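Local atomic coordinates of non-toxic crystal protein (Bacillus thuringiensis, PDB entry 2D42), a protein that is a non-toxic parasporal inclusion protein of unknown function whose fold closely resembles beta-pore-forming toxins of the aerolysin and epsilon-toxin type. Residues A[173-181]-A[192-203]. Sequence-based numbering, arbitrary orientation.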
# COMPACT_ATOMS: atom_id res chain seq x y z
N VAL A 173 -17.33 6.34 -0.95
CA VAL A 173 -18.36 5.42 -0.50
C VAL A 173 -19.69 5.90 -1.08
O VAL A 173 -20.03 7.08 -0.97
CB VAL A 173 -18.43 5.39 1.04
CG1 VAL A 173 -19.68 4.66 1.51
CG2 VAL A 173 -17.18 4.71 1.57
N SER A 174 -20.43 4.98 -1.69
CA SER A 174 -21.71 5.32 -2.30
C SER A 174 -22.58 4.07 -2.47
O SER A 174 -22.18 2.98 -2.07
CB SER A 174 -21.47 5.96 -3.68
OG SER A 174 -20.74 5.08 -4.51
N GLY A 175 -23.76 4.24 -3.05
CA GLY A 175 -24.64 3.11 -3.24
C GLY A 175 -25.87 3.19 -2.36
O GLY A 175 -26.04 4.14 -1.59
N ASN A 176 -26.72 2.17 -2.45
CA ASN A 176 -27.97 2.13 -1.70
C ASN A 176 -28.09 0.93 -0.78
O ASN A 176 -27.52 -0.13 -1.03
CB ASN A 176 -29.17 2.10 -2.65
CG ASN A 176 -29.29 3.33 -3.51
OD1 ASN A 176 -29.22 3.25 -4.74
ND2 ASN A 176 -29.46 4.48 -2.87
N GLY A 177 -28.87 1.12 0.27
CA GLY A 177 -29.14 0.06 1.22
C GLY A 177 -30.64 -0.17 1.15
O GLY A 177 -31.38 0.65 0.62
N ILE A 178 -31.10 -1.30 1.67
CA ILE A 178 -32.53 -1.60 1.68
C ILE A 178 -32.90 -1.89 3.12
O ILE A 178 -32.23 -2.67 3.79
CB ILE A 178 -32.87 -2.86 0.84
CG1 ILE A 178 -32.52 -2.62 -0.64
CG2 ILE A 178 -34.34 -3.19 1.01
CD1 ILE A 178 -33.25 -1.46 -1.28
N ILE A 179 -33.96 -1.25 3.59
CA ILE A 179 -34.42 -1.46 4.95
C ILE A 179 -35.89 -1.88 4.96
O ILE A 179 -36.74 -1.24 4.33
CB ILE A 179 -34.27 -0.18 5.80
CG1 ILE A 179 -32.81 0.27 5.80
CG2 ILE A 179 -34.74 -0.46 7.22
CD1 ILE A 179 -32.57 1.60 6.51
N ARG A 180 -36.18 -2.95 5.69
CA ARG A 180 -37.53 -3.47 5.80
C ARG A 180 -38.14 -3.17 7.16
O ARG A 180 -37.56 -3.50 8.19
CB ARG A 180 -37.53 -4.98 5.57
CG ARG A 180 -37.07 -5.37 4.20
CD ARG A 180 -37.19 -6.87 3.97
NE ARG A 180 -37.35 -7.13 2.55
CZ ARG A 180 -38.41 -6.77 1.85
NH1 ARG A 180 -39.42 -6.14 2.45
NH2 ARG A 180 -38.47 -7.01 0.55
N TYR A 181 -39.30 -2.54 7.15
CA TYR A 181 -40.03 -2.19 8.37
C TYR A 181 -41.45 -2.71 8.25
O TYR A 181 -41.93 -3.00 7.15
CB TYR A 181 -40.16 -0.68 8.52
CG TYR A 181 -38.90 0.13 8.42
CD1 TYR A 181 -38.05 0.27 9.51
CD2 TYR A 181 -38.61 0.84 7.25
CE1 TYR A 181 -36.94 1.11 9.46
CE2 TYR A 181 -37.50 1.68 7.18
CZ TYR A 181 -36.67 1.82 8.29
OH TYR A 181 -35.59 2.67 8.24
N GLU A 192 -46.00 -3.96 5.49
CA GLU A 192 -44.56 -3.79 5.42
C GLU A 192 -44.18 -2.54 4.64
O GLU A 192 -44.79 -2.22 3.61
CB GLU A 192 -43.94 -5.04 4.78
CG GLU A 192 -42.42 -5.03 4.70
CD GLU A 192 -41.87 -6.35 4.17
OE1 GLU A 192 -42.28 -6.77 3.07
OE2 GLU A 192 -41.02 -6.97 4.85
N ILE A 193 -43.17 -1.82 5.14
CA ILE A 193 -42.68 -0.62 4.50
C ILE A 193 -41.24 -0.87 4.05
O ILE A 193 -40.34 -0.99 4.88
CB ILE A 193 -42.66 0.60 5.45
CG1 ILE A 193 -44.06 0.88 6.01
CG2 ILE A 193 -42.16 1.83 4.70
CD1 ILE A 193 -44.47 -0.02 7.16
N VAL A 194 -41.02 -0.95 2.74
CA VAL A 194 -39.68 -1.18 2.22
C VAL A 194 -39.11 0.16 1.78
O VAL A 194 -39.70 0.85 0.95
CB VAL A 194 -39.68 -2.14 1.03
CG1 VAL A 194 -38.25 -2.45 0.62
CG2 VAL A 194 -40.40 -3.41 1.40
N GLN A 195 -37.96 0.51 2.33
CA GLN A 195 -37.31 1.77 2.01
C GLN A 195 -35.92 1.56 1.40
O GLN A 195 -35.15 0.72 1.86
CB GLN A 195 -37.20 2.60 3.30
CG GLN A 195 -36.26 3.81 3.24
CD GLN A 195 -36.00 4.46 4.60
OE1 GLN A 195 -35.69 3.78 5.59
NE2 GLN A 195 -36.12 5.78 4.66
N ARG A 196 -35.62 2.29 0.33
CA ARG A 196 -34.29 2.22 -0.28
C ARG A 196 -33.61 3.52 0.15
O ARG A 196 -34.11 4.60 -0.15
CB ARG A 196 -34.33 2.18 -1.81
CG ARG A 196 -32.94 2.33 -2.45
CD ARG A 196 -33.00 2.51 -3.97
NE ARG A 196 -33.42 1.30 -4.64
CZ ARG A 196 -34.54 1.18 -5.35
NH1 ARG A 196 -35.36 2.22 -5.49
NH2 ARG A 196 -34.85 0.02 -5.91
N VAL A 197 -32.50 3.41 0.87
CA VAL A 197 -31.80 4.59 1.35
C VAL A 197 -30.43 4.76 0.71
O VAL A 197 -29.76 3.79 0.37
CB VAL A 197 -31.59 4.54 2.87
CG1 VAL A 197 -32.93 4.45 3.58
CG2 VAL A 197 -30.71 3.35 3.25
N ASN A 198 -30.02 6.02 0.57
CA ASN A 198 -28.72 6.33 0.01
C ASN A 198 -27.75 6.20 1.19
O ASN A 198 -28.03 6.70 2.28
CB ASN A 198 -28.71 7.76 -0.53
CG ASN A 198 -27.50 8.05 -1.39
OD1 ASN A 198 -26.38 7.63 -1.09
ND2 ASN A 198 -27.72 8.80 -2.46
N ILE A 199 -26.63 5.52 0.98
CA ILE A 199 -25.66 5.35 2.06
C ILE A 199 -25.15 6.69 2.60
O ILE A 199 -24.76 6.78 3.76
CB ILE A 199 -24.46 4.48 1.62
CG1 ILE A 199 -23.63 4.08 2.84
CG2 ILE A 199 -23.59 5.24 0.61
CD1 ILE A 199 -24.39 3.24 3.87
N ILE A 200 -25.17 7.74 1.78
CA ILE A 200 -24.69 9.04 2.25
C ILE A 200 -25.63 9.63 3.30
O ILE A 200 -25.20 10.35 4.20
CB ILE A 200 -24.51 10.06 1.09
CG1 ILE A 200 -25.88 10.46 0.52
CG2 ILE A 200 -23.62 9.46 0.01
CD1 ILE A 200 -25.79 11.54 -0.54
N ASP A 201 -26.92 9.33 3.18
CA ASP A 201 -27.90 9.84 4.14
C ASP A 201 -27.77 9.08 5.45
O ASP A 201 -28.03 9.63 6.52
CB ASP A 201 -29.31 9.71 3.58
CG ASP A 201 -29.53 10.55 2.33
OD1 ASP A 201 -29.18 11.75 2.35
OD2 ASP A 201 -30.04 10.01 1.33
N VAL A 202 -27.38 7.82 5.36
CA VAL A 202 -27.19 6.98 6.55
C VAL A 202 -26.02 7.52 7.37
O VAL A 202 -26.12 7.70 8.59
CB VAL A 202 -26.90 5.52 6.16
CG1 VAL A 202 -26.48 4.72 7.39
CG2 VAL A 202 -28.13 4.89 5.53
N LEU A 203 -24.90 7.76 6.69
CA LEU A 203 -23.68 8.27 7.32
C LEU A 203 -23.91 9.65 7.91
O LEU A 203 -23.44 9.97 8.99
CB LEU A 203 -22.54 8.33 6.29
CG LEU A 203 -22.11 6.97 5.72
CD1 LEU A 203 -21.21 7.15 4.52
CD2 LEU A 203 -21.42 6.17 6.80
O HOH W 1 -24.57 7.10 -3.02
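Y181 and Q195 mark one face of an antiparallel strand pair, and they meet through a hydrogen bond: Y181 OH donates to Q195 OE1 over 2.9 Å, with OE1 lying in the ring plane at its edge, where CE2 also comes close. A C=O...donor angle of 163° places the hydroxyl nearly in line with the amide C=O. Q195 reaches this point as an extended chain, CG opposite the backbone N (chi1 166°). I179 CG2 sits on one face of the same ring, offset toward its rim, while I179 CD1 reaches V197 CG1 at 4.1 Å, the side chains crossing at about a right angle. Helix 5-19 covers the sheet face that carries Y181, I179 and V197, Y16 meeting the Y181 ring and L9 touching V197.

N176, I178, R180, V194 and R196 project from the other face. R180 NH1 forms a salt bridge with E192 OE1 at 3.0 Å, with OE2 equally near NH1 and the guanidinium and carboxylate planes 33° apart. V194 packs on the guanidinium, CG1 over one face and CG2, the nearer branch, close to NH1. I178 and R196 run side by side, with CD1 of I178 3.8 Å from CB of R196; the R196 guanidinium is paired with D30.

Beyond the ladder, one further backbone bond, I199 N to G175 O at 3.0 Å, ties the start of the helix to G175. N198 is the N-cap: its OD1 accepts from I200 N and from a water that also accepts from G175 N, while its ND2 is hydrogen-bonded to N218 OD1. The alternation of pairs from N176-N198 to Y181-I193 marks an antiparallel ladder, and since strands 150-185 and 189-198 are consecutive it is a beta hairpin, passing into a capped helix within this elongated aerolysin/ETX-type fold.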